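Local coordinates for chitin elicitor-binding protein (Oryza sativa subsp. japonica, PDB 5JCE) that binds chitin oligosaccharides from fungal cell walls and helps to pass on the elicitor signal that switches on rice defence responses, at residues R81-V86 with L128-P133; P247-C252 with I284-A289. All coordinates share one frame; numbering follows the deposited sequence.

Contact 1: R81-V86 with L128-P133. With NAG (2-acetamido-2-deoxy-beta-D-glucopyranose), chain C.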
ATOM      1  N   ARG A  81       9.999   9.148  -1.721  1.00 50.76           N
ATOM      2  CA  ARG A  81      10.400  10.086  -2.781  1.00 52.04           C
ATOM      3  C   ARG A  81       9.449  10.125  -3.978  1.00 53.53           C
ATOM      4  O   ARG A  81       9.764  10.704  -5.025  1.00 54.24           O
ATOM      5  CB  ARG A  81      11.805   9.762  -3.282  1.00 55.92           C
ATOM      6  CG  ARG A  81      12.760   9.301  -2.201  1.00 64.15           C
ATOM      7  CD  ARG A  81      12.876  10.289  -1.056  1.00 61.73           C
ATOM      8  NE  ARG A  81      13.877   9.806  -0.112  1.00 72.52           N
ATOM      9  CZ  ARG A  81      15.094   9.395  -0.454  1.00 72.59           C
ATOM     10  NH1 ARG A  81      15.501   9.484  -1.718  1.00 85.06           N
ATOM     11  NH2 ARG A  81      15.931   8.951   0.473  1.00 74.64           N
ATOM     12  N   LEU A  82       8.309   9.467  -3.828  1.00 49.12           N
ATOM     13  CA  LEU A  82       7.209   9.586  -4.756  1.00 46.22           C
ATOM     14  C   LEU A  82       6.028   9.939  -3.863  1.00 45.38           C
ATOM     15  O   LEU A  82       6.075   9.655  -2.665  1.00 43.01           O
ATOM     16  CB  LEU A  82       6.995   8.287  -5.530  1.00 47.98           C
ATOM     17  CG  LEU A  82       8.169   7.799  -6.383  1.00 46.79           C
ATOM     18  CD1 LEU A  82       7.895   6.402  -6.880  1.00 44.88           C
ATOM     19  CD2 LEU A  82       8.391   8.727  -7.554  1.00 36.35           C
ATOM     20  N   PRO A  83       4.999  10.600  -4.416  1.00 44.20           N
ATOM     21  CA  PRO A  83       4.954  11.067  -5.801  1.00 44.92           C
ATOM     22  C   PRO A  83       5.726  12.362  -6.026  1.00 47.49           C
ATOM     23  O   PRO A  83       6.153  13.052  -5.094  1.00 44.10           O
ATOM     24  CB  PRO A  83       3.466  11.289  -6.039  1.00 43.51           C
ATOM     25  CG  PRO A  83       2.951  11.674  -4.721  1.00 43.32           C
ATOM     26  CD  PRO A  83       3.741  10.888  -3.712  1.00 45.31           C
ATOM     27  N   ILE A  84       5.897  12.672  -7.301  1.00 49.40           N
ATOM     28  CA  ILE A  84       6.581  13.870  -7.713  1.00 51.75           C
ATOM     29  C   ILE A  84       5.615  14.776  -8.444  1.00 51.32           C
ATOM     30  O   ILE A  84       5.079  14.422  -9.490  1.00 57.31           O
ATOM     31  CB  ILE A  84       7.786  13.560  -8.613  1.00 46.01           C
ATOM     32  CG1 ILE A  84       8.894  12.925  -7.771  1.00 52.28           C
ATOM     33  CG2 ILE A  84       8.293  14.839  -9.251  1.00 48.11           C
ATOM     34  CD1 ILE A  84      10.073  12.382  -8.579  1.00 47.62           C
ATOM     35  N   TYR A  85       5.411  15.959  -7.887  1.00 50.67           N
ATOM     36  CA  TYR A  85       4.514  16.928  -8.476  1.00 50.65           C
ATOM     37  C   TYR A  85       5.296  18.016  -9.216  1.00 52.70           C
ATOM     38  O   TYR A  85       6.283  18.532  -8.701  1.00 51.38           O
ATOM     39  CB  TYR A  85       3.627  17.537  -7.388  1.00 45.00           C
ATOM     40  CG  TYR A  85       2.601  18.478  -7.943  1.00 51.20           C
ATOM     41  CD1 TYR A  85       1.420  18.003  -8.480  1.00 47.88           C
ATOM     42  CD2 TYR A  85       2.824  19.846  -7.952  1.00 56.05           C
ATOM     43  CE1 TYR A  85       0.489  18.854  -9.000  1.00 49.60           C
ATOM     44  CE2 TYR A  85       1.892  20.706  -8.470  1.00 55.07           C
ATOM     45  CZ  TYR A  85       0.727  20.203  -8.994  1.00 50.11           C
ATOM     46  OH  TYR A  85      -0.216  21.055  -9.522  1.00 57.66           O
ATOM     47  N   VAL A  86       4.858  18.337 -10.431  1.00 51.40           N
ATOM     48  CA  VAL A  86       5.422  19.430 -11.221  1.00 47.70           C
ATOM     49  C   VAL A  86       4.545  20.676 -11.142  1.00 56.06           C
ATOM     50  O   VAL A  86       3.381  20.655 -11.555  1.00 58.89           O
ATOM     51  CB  VAL A  86       5.581  19.051 -12.710  1.00 52.73           C
ATOM     52  CG1 VAL A  86       6.346  20.148 -13.455  1.00 50.30           C
ATOM     53  CG2 VAL A  86       6.280  17.710 -12.854  1.00 42.66           C
ATOM     54  N   LEU A 128       8.485  18.633  -6.976  1.00 52.81           N
ATOM     55  CA  LEU A 128       8.230  18.532  -5.555  1.00 44.46           C
ATOM     56  C   LEU A 128       7.987  17.097  -5.196  1.00 47.86           C
ATOM     57  O   LEU A 128       7.087  16.452  -5.730  1.00 49.87           O
ATOM     58  CB  LEU A 128       7.011  19.353  -5.164  1.00 42.52           C
ATOM     59  CG  LEU A 128       7.036  20.859  -5.339  1.00 51.58           C
ATOM     60  CD1 LEU A 128       5.641  21.420  -5.113  1.00 50.20           C
ATOM     61  CD2 LEU A 128       8.041  21.449  -4.363  1.00 47.75           C
ATOM     62  N   TRP A 129       8.787  16.583  -4.292  1.00 46.60           N
ATOM     63  CA  TRP A 129       8.426  15.341  -3.664  1.00 46.08           C
ATOM     64  C   TRP A 129       7.231  15.590  -2.708  1.00 44.35           C
ATOM     65  O   TRP A 129       7.214  16.549  -1.947  1.00 42.78           O
ATOM     66  CB  TRP A 129       9.649  14.773  -2.953  1.00 45.44           C
ATOM     67  CG  TRP A 129       9.362  13.736  -1.956  1.00 47.84           C
ATOM     68  CD1 TRP A 129       8.415  12.742  -2.030  1.00 46.20           C
ATOM     69  CD2 TRP A 129      10.035  13.566  -0.717  1.00 47.56           C
ATOM     70  NE1 TRP A 129       8.460  11.968  -0.891  1.00 47.09           N
ATOM     71  CE2 TRP A 129       9.445  12.452  -0.069  1.00 48.16           C
ATOM     72  CE3 TRP A 129      11.078  14.248  -0.082  1.00 44.94           C
ATOM     73  CZ2 TRP A 129       9.873  12.007   1.184  1.00 47.49           C
ATOM     74  CZ3 TRP A 129      11.496  13.808   1.164  1.00 51.06           C
ATOM     75  CH2 TRP A 129      10.891  12.700   1.789  1.00 51.79           C
ATOM     76  N   ILE A 130       6.200  14.775  -2.768  1.00 46.48           N
ATOM     77  CA  ILE A 130       5.070  14.968  -1.895  1.00 43.96           C
ATOM     78  C   ILE A 130       5.132  13.826  -0.953  1.00 44.61           C
ATOM     79  O   ILE A 130       4.930  12.729  -1.378  1.00 47.71           O
ATOM     80  CB  ILE A 130       3.762  14.860  -2.676  1.00 46.18           C
ATOM     81  CG1 ILE A 130       3.690  15.926  -3.759  1.00 45.03           C
ATOM     82  CG2 ILE A 130       2.573  14.960  -1.758  1.00 46.04           C
ATOM     83  CD1 ILE A 130       3.983  17.312  -3.271  1.00 44.19           C
ATOM     84  N   PRO A 131       5.404  14.107   0.375  1.00 45.55           N
ATOM     85  CA  PRO A 131       5.512  12.927   1.229  1.00 47.16           C
ATOM     86  C   PRO A 131       4.259  12.502   1.956  1.00 49.59           C
ATOM     87  O   PRO A 131       3.922  13.009   2.986  1.00 50.98           O
ATOM     88  CB  PRO A 131       6.576  13.338   2.215  1.00 44.26           C
ATOM     89  CG  PRO A 131       6.302  14.749   2.469  1.00 45.59           C
ATOM     90  CD  PRO A 131       5.597  15.308   1.287  1.00 48.34           C
ATOM     91  N   LEU A 132       3.605  11.525   1.425  1.00 46.94           N
ATOM     92  CA  LEU A 132       2.427  11.038   2.005  1.00 45.81           C
ATOM     93  C   LEU A 132       2.642  10.298   3.315  1.00 48.18           C
ATOM     94  O   LEU A 132       3.631   9.649   3.526  1.00 47.88           O
ATOM     95  CB  LEU A 132       1.639  10.276   0.973  1.00 38.17           C
ATOM     96  CG  LEU A 132       1.419  10.894  -0.385  1.00 42.45           C
ATOM     97  CD1 LEU A 132       1.289   9.832  -1.438  1.00 44.44           C
ATOM     98  CD2 LEU A 132       0.286  11.838  -0.441  1.00 36.90           C
ATOM     99  N   PRO A 133       1.688  10.457   4.213  1.00 49.35           N
ATOM    100  CA  PRO A 133       1.687   9.805   5.510  1.00 48.90           C
ATOM    101  C   PRO A 133       1.591   8.303   5.413  1.00 48.91           C
ATOM    102  O   PRO A 133       0.830   7.806   4.640  1.00 45.69           O
ATOM    103  CB  PRO A 133       0.450  10.380   6.159  1.00 44.16           C
ATOM    104  CG  PRO A 133      -0.389  10.785   5.060  1.00 43.45           C
ATOM    105  CD  PRO A 133       0.526  11.296   4.027  1.00 47.15           C
TER
HETATM  106  C1  NAG C   3      14.590  18.006  -7.447  1.00 54.57           C
HETATM  107  C2  NAG C   3      14.489  19.225  -6.572  1.00 50.33           C
HETATM  108  C3  NAG C   3      14.244  18.795  -5.156  1.00 46.10           C
HETATM  109  C4  NAG C   3      12.962  18.010  -5.106  1.00 50.77           C
HETATM  110  C5  NAG C   3      13.181  16.783  -5.933  1.00 51.29           C
HETATM  111  C6  NAG C   3      11.928  15.957  -6.000  1.00 57.53           C
HETATM  112  C7  NAG C   3      15.849  20.843  -7.623  1.00 50.76           C
HETATM  113  C8  NAG C   3      17.184  21.430  -7.769  1.00 53.24           C
HETATM  114  N2  NAG C   3      15.713  19.933  -6.709  1.00 50.89           N
HETATM  115  O3  NAG C   3      14.118  19.937  -4.369  1.00 48.75           O
HETATM  116  O4  NAG C   3      12.664  17.599  -3.782  1.00 57.37           O
HETATM  117  O5  NAG C   3      13.453  17.213  -7.238  1.00 55.19           O
HETATM  118  O6  NAG C   3      11.998  15.182  -7.174  1.00 53.26           O
HETATM  119  O7  NAG C   3      14.961  21.219  -8.316  1.00 59.30           O
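I84 and Y85 pair with W129 and L128 in a short two-stranded antiparallel sheet, I84 facing W129 as the non-hydrogen-bonded pair and Y85 facing L128 as the hydrogen-bonded one. Y85 N gives to L128 O at 2.8 Å, and L128 N returns a more bent bond to Y85 O, with an N-H...O angle of 144°. The backbone pairing runs on past the strand end, where I130 N reaches P83 O at 2.9 Å. This is the sheet of a LysM domain, whose two strands are joined through a pair of helices. Y85 and L128 point to the helical side, where both touch I96 of helix 93-100. The Y85 ring and CD1 of L128 touch loosely, while Y85 has its CG anti to the backbone N (chi1 -176°), which leads the ring away from L128 and toward D91, probably a chitin-binding residue; tyrosine suits this place, its ring apolar for I96 and V100 and its OH hydrogen-bonded to D91. The opposite face, bearing I84 and W129, meets the sugar: W129 CB lies 4.0 Å from C6 of the N-acetylglucosamine, and I84 CD1 3.7 Å from its O6. OD1 of N114, a chitin-binding residue, accepts a hydrogen bond from W129 N and is also hydrogen-bonded to the sugar, as is OG1 of T127. The broad, flat indole of W129 fills the space between CB of P131 on one face and CA of R81 on the other, the latter making a CH-pi contact 3.5 Å from the centroid of the five-membered ring. Its NE1 bonds to S79 O, which helps to fix the turn of the ring. P83, after a cis peptide, suits its buried place with a compact ring: CG meets I130 CB at 3.9 Å and CD meets L132 CD1.

Contact 2: P247-C252 with I284-A289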
ATOM      1  N   PRO A 247      11.383 -16.884 -15.392  1.00 66.85           N
ATOM      2  CA  PRO A 247      12.116 -18.082 -14.966  1.00 67.69           C
ATOM      3  C   PRO A 247      11.195 -19.182 -14.457  1.00 73.43           C
ATOM      4  O   PRO A 247      10.040 -18.917 -14.115  1.00 75.38           O
ATOM      5  CB  PRO A 247      13.006 -17.567 -13.830  1.00 63.14           C
ATOM      6  CG  PRO A 247      12.252 -16.430 -13.269  1.00 64.99           C
ATOM      7  CD  PRO A 247      11.542 -15.780 -14.432  1.00 69.01           C
ATOM      8  N   SER A 248      11.709 -20.405 -14.404  1.00 72.44           N
ATOM      9  CA  SER A 248      10.957 -21.526 -13.862  1.00 65.95           C
ATOM     10  C   SER A 248      10.737 -21.316 -12.372  1.00 67.92           C
ATOM     11  O   SER A 248      11.553 -20.680 -11.689  1.00 62.06           O
ATOM     12  CB  SER A 248      11.691 -22.848 -14.106  1.00 63.98           C
ATOM     13  OG  SER A 248      12.940 -22.853 -13.424  1.00 69.68           O
ATOM     14  N   VAL A 249       9.625 -21.845 -11.880  1.00 65.77           N
ATOM     15  CA  VAL A 249       9.329 -21.836 -10.461  1.00 60.83           C
ATOM     16  C   VAL A 249       9.614 -23.227  -9.883  1.00 63.42           C
ATOM     17  O   VAL A 249       9.019 -24.219 -10.327  1.00 65.51           O
ATOM     18  CB  VAL A 249       7.851 -21.447 -10.188  1.00 60.65           C
ATOM     19  CG1 VAL A 249       7.628 -21.189  -8.700  1.00 56.22           C
ATOM     20  CG2 VAL A 249       7.454 -20.235 -11.016  1.00 53.51           C
ATOM     21  N   PRO A 250      10.514 -23.299  -8.885  1.00 55.37           N
ATOM     22  CA  PRO A 250      10.910 -24.566  -8.256  1.00 53.62           C
ATOM     23  C   PRO A 250       9.782 -25.249  -7.485  1.00 62.07           C
ATOM     24  O   PRO A 250       8.943 -24.588  -6.861  1.00 62.02           O
ATOM     25  CB  PRO A 250      12.033 -24.147  -7.299  1.00 53.41           C
ATOM     26  CG  PRO A 250      11.773 -22.713  -7.014  1.00 53.19           C
ATOM     27  CD  PRO A 250      11.202 -22.145  -8.282  1.00 56.57           C
ATOM     28  N   LEU A 251       9.778 -26.577  -7.538  1.00 61.24           N
ATOM     29  CA  LEU A 251       8.893 -27.378  -6.715  1.00 57.57           C
ATOM     30  C   LEU A 251       9.337 -27.328  -5.269  1.00 62.37           C
ATOM     31  O   LEU A 251      10.375 -26.742  -4.936  1.00 59.33           O
ATOM     32  CB  LEU A 251       8.884 -28.825  -7.183  1.00 63.05           C
ATOM     33  CG  LEU A 251       8.830 -29.056  -8.685  1.00 63.62           C
ATOM     34  CD1 LEU A 251       9.062 -30.533  -8.939  1.00 67.71           C
ATOM     35  CD2 LEU A 251       7.480 -28.599  -9.239  1.00 61.91           C
ATOM     36  N   CYS A 252       8.576 -27.944  -4.402  1.00 58.89           N
ATOM     37  CA  CYS A 252       9.033 -28.041  -3.055  1.00 60.42           C
ATOM     38  C   CYS A 252       9.461 -29.436  -2.918  1.00 63.97           C
ATOM     39  O   CYS A 252       8.717 -30.340  -3.194  1.00 66.56           O
ATOM     40  CB  CYS A 252       7.933 -27.755  -2.096  1.00 60.51           C
ATOM     41  SG  CYS A 252       7.921 -26.027  -1.778  1.00 62.73           S
ATOM     42  N   ILE A 284      13.327 -17.220  -8.569  1.00 50.91           N
ATOM     43  CA  ILE A 284      12.165 -17.321  -7.708  1.00 51.39           C
ATOM     44  C   ILE A 284      12.351 -18.470  -6.732  1.00 49.16           C
ATOM     45  O   ILE A 284      12.775 -19.549  -7.123  1.00 50.85           O
ATOM     46  CB  ILE A 284      10.865 -17.525  -8.538  1.00 47.97           C
ATOM     47  CG1 ILE A 284      10.608 -16.313  -9.423  1.00 38.04           C
ATOM     48  CG2 ILE A 284       9.663 -17.771  -7.634  1.00 45.43           C
ATOM     49  CD1 ILE A 284       9.743 -16.637 -10.598  1.00 53.94           C
ATOM     50  N   GLN A 285      12.020 -18.233  -5.468  1.00 47.44           N
ATOM     51  CA  GLN A 285      12.088 -19.262  -4.437  1.00 46.81           C
ATOM     52  C   GLN A 285      10.703 -19.718  -3.956  1.00 49.56           C
ATOM     53  O   GLN A 285       9.764 -18.924  -3.899  1.00 52.66           O
ATOM     54  CB  GLN A 285      12.885 -18.740  -3.242  1.00 46.24           C
ATOM     55  CG  GLN A 285      14.260 -18.263  -3.599  1.00 55.46           C
ATOM     56  CD  GLN A 285      14.575 -16.891  -3.036  1.00 57.63           C
ATOM     57  OE1 GLN A 285      14.113 -16.512  -1.945  1.00 55.81           O
ATOM     58  NE2 GLN A 285      15.374 -16.136  -3.778  1.00 58.28           N
ATOM     59  N   THR A 286      10.581 -20.993  -3.597  1.00 45.18           N
ATOM     60  CA  THR A 286       9.380 -21.488  -2.936  1.00 47.46           C
ATOM     61  C   THR A 286       9.733 -22.275  -1.692  1.00 49.59           C
ATOM     62  O   THR A 286      10.879 -22.676  -1.507  1.00 52.11           O
ATOM     63  CB  THR A 286       8.526 -22.391  -3.828  1.00 46.42           C
ATOM     64  OG1 THR A 286       9.256 -23.576  -4.157  1.00 46.19           O
ATOM     65  CG2 THR A 286       8.102 -21.662  -5.083  1.00 49.31           C
ATOM     66  N   SER A 287       8.734 -22.489  -0.840  1.00 48.13           N
ATOM     67  CA  SER A 287       8.926 -23.245   0.385  1.00 51.20           C
ATOM     68  C   SER A 287       7.612 -23.806   0.893  1.00 47.37           C
ATOM     69  O   SER A 287       6.546 -23.209   0.725  1.00 46.71           O
ATOM     70  CB  SER A 287       9.563 -22.380   1.472  1.00 52.27           C
ATOM     71  OG  SER A 287       8.591 -21.560   2.098  1.00 59.57           O
ATOM     72  N   LEU A 288       7.707 -24.970   1.508  1.00 48.03           N
ATOM     73  CA  LEU A 288       6.569 -25.625   2.118  1.00 51.07           C
ATOM     74  C   LEU A 288       6.000 -24.766   3.246  1.00 50.50           C
ATOM     75  O   LEU A 288       6.739 -24.264   4.093  1.00 52.19           O
ATOM     76  CB  LEU A 288       6.986 -26.998   2.641  1.00 49.26           C
ATOM     77  CG  LEU A 288       6.045 -28.174   2.415  1.00 54.86           C
ATOM     78  CD1 LEU A 288       5.465 -28.169   1.011  1.00 51.75           C
ATOM     79  CD2 LEU A 288       6.824 -29.440   2.677  1.00 54.26           C
ATOM     80  N   ALA A 289       4.686 -24.575   3.241  1.00 51.94           N
ATOM     81  CA  ALA A 289       4.021 -23.867   4.327  1.00 48.72           C
ATOM     82  C   ALA A 289       3.088 -24.816   5.063  1.00 53.75           C
ATOM     83  O   ALA A 289       2.390 -25.634   4.453  1.00 48.03           O
ATOM     84  CB  ALA A 289       3.261 -22.661   3.799  1.00 20.00           C
TER
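This is a surface packing contact, in which the irregular segment 247-252 lies along strand 283-290, the last strand of a three-stranded beta-meander (261-262, 269-277, 283-290). The two segments run in nearly the same direction, 12° apart, yet share no backbone hydrogen bond: the loop packs against the side from which I284 and T286 project, while Q285 and S287 bond through their backbones to strand 269-277. Prolines suit such a neighbour, offering no N-H and a compact apolar ring. P247 CG touches I284 CD1 at 3.7 Å, the side chains crossing at about a right angle. The branched V249 bridges two strand residues, its CG1 lying 3.7 Å from T286 CG2 and 4.1 Å from I284 CG2. T286 supplies the polar link. With chi1 at 64°, OG1 sits between the backbone N and the carbonyl carbon, from where it gives a hydrogen bond of 2.9 Å to P250 O, the donor well above the carbonyl plane. A valine here has no hydroxyl and would probably leave P250 O without its donor and the loop less firmly held. C252, buried beside C271, closes the row: its CB meets CD1 of L288 at 4.0 Å.

The two contacts lie on opposite sides of the chain's centre, about 37 Å apart between centres and about 23 Å between nearest atoms, and share no strand, helix or sheet. Contact 1 is partly buried within a LysM domain and forms part of a sugar pocket; contact 2 sits at the surface of the C-terminal meander, away from the chitin-binding sites. The chemistry follows the setting. Contact 1 is a true strand pairing, with main-chain bonds fixing the register, Y85 and L128 packed on helix 93-100 and I84 and W129 turned to the sugar. In contact 2 the partner of the strand lacks regular structure, and apolar packing and one side-chain hydroxyl take the place of backbone pairing.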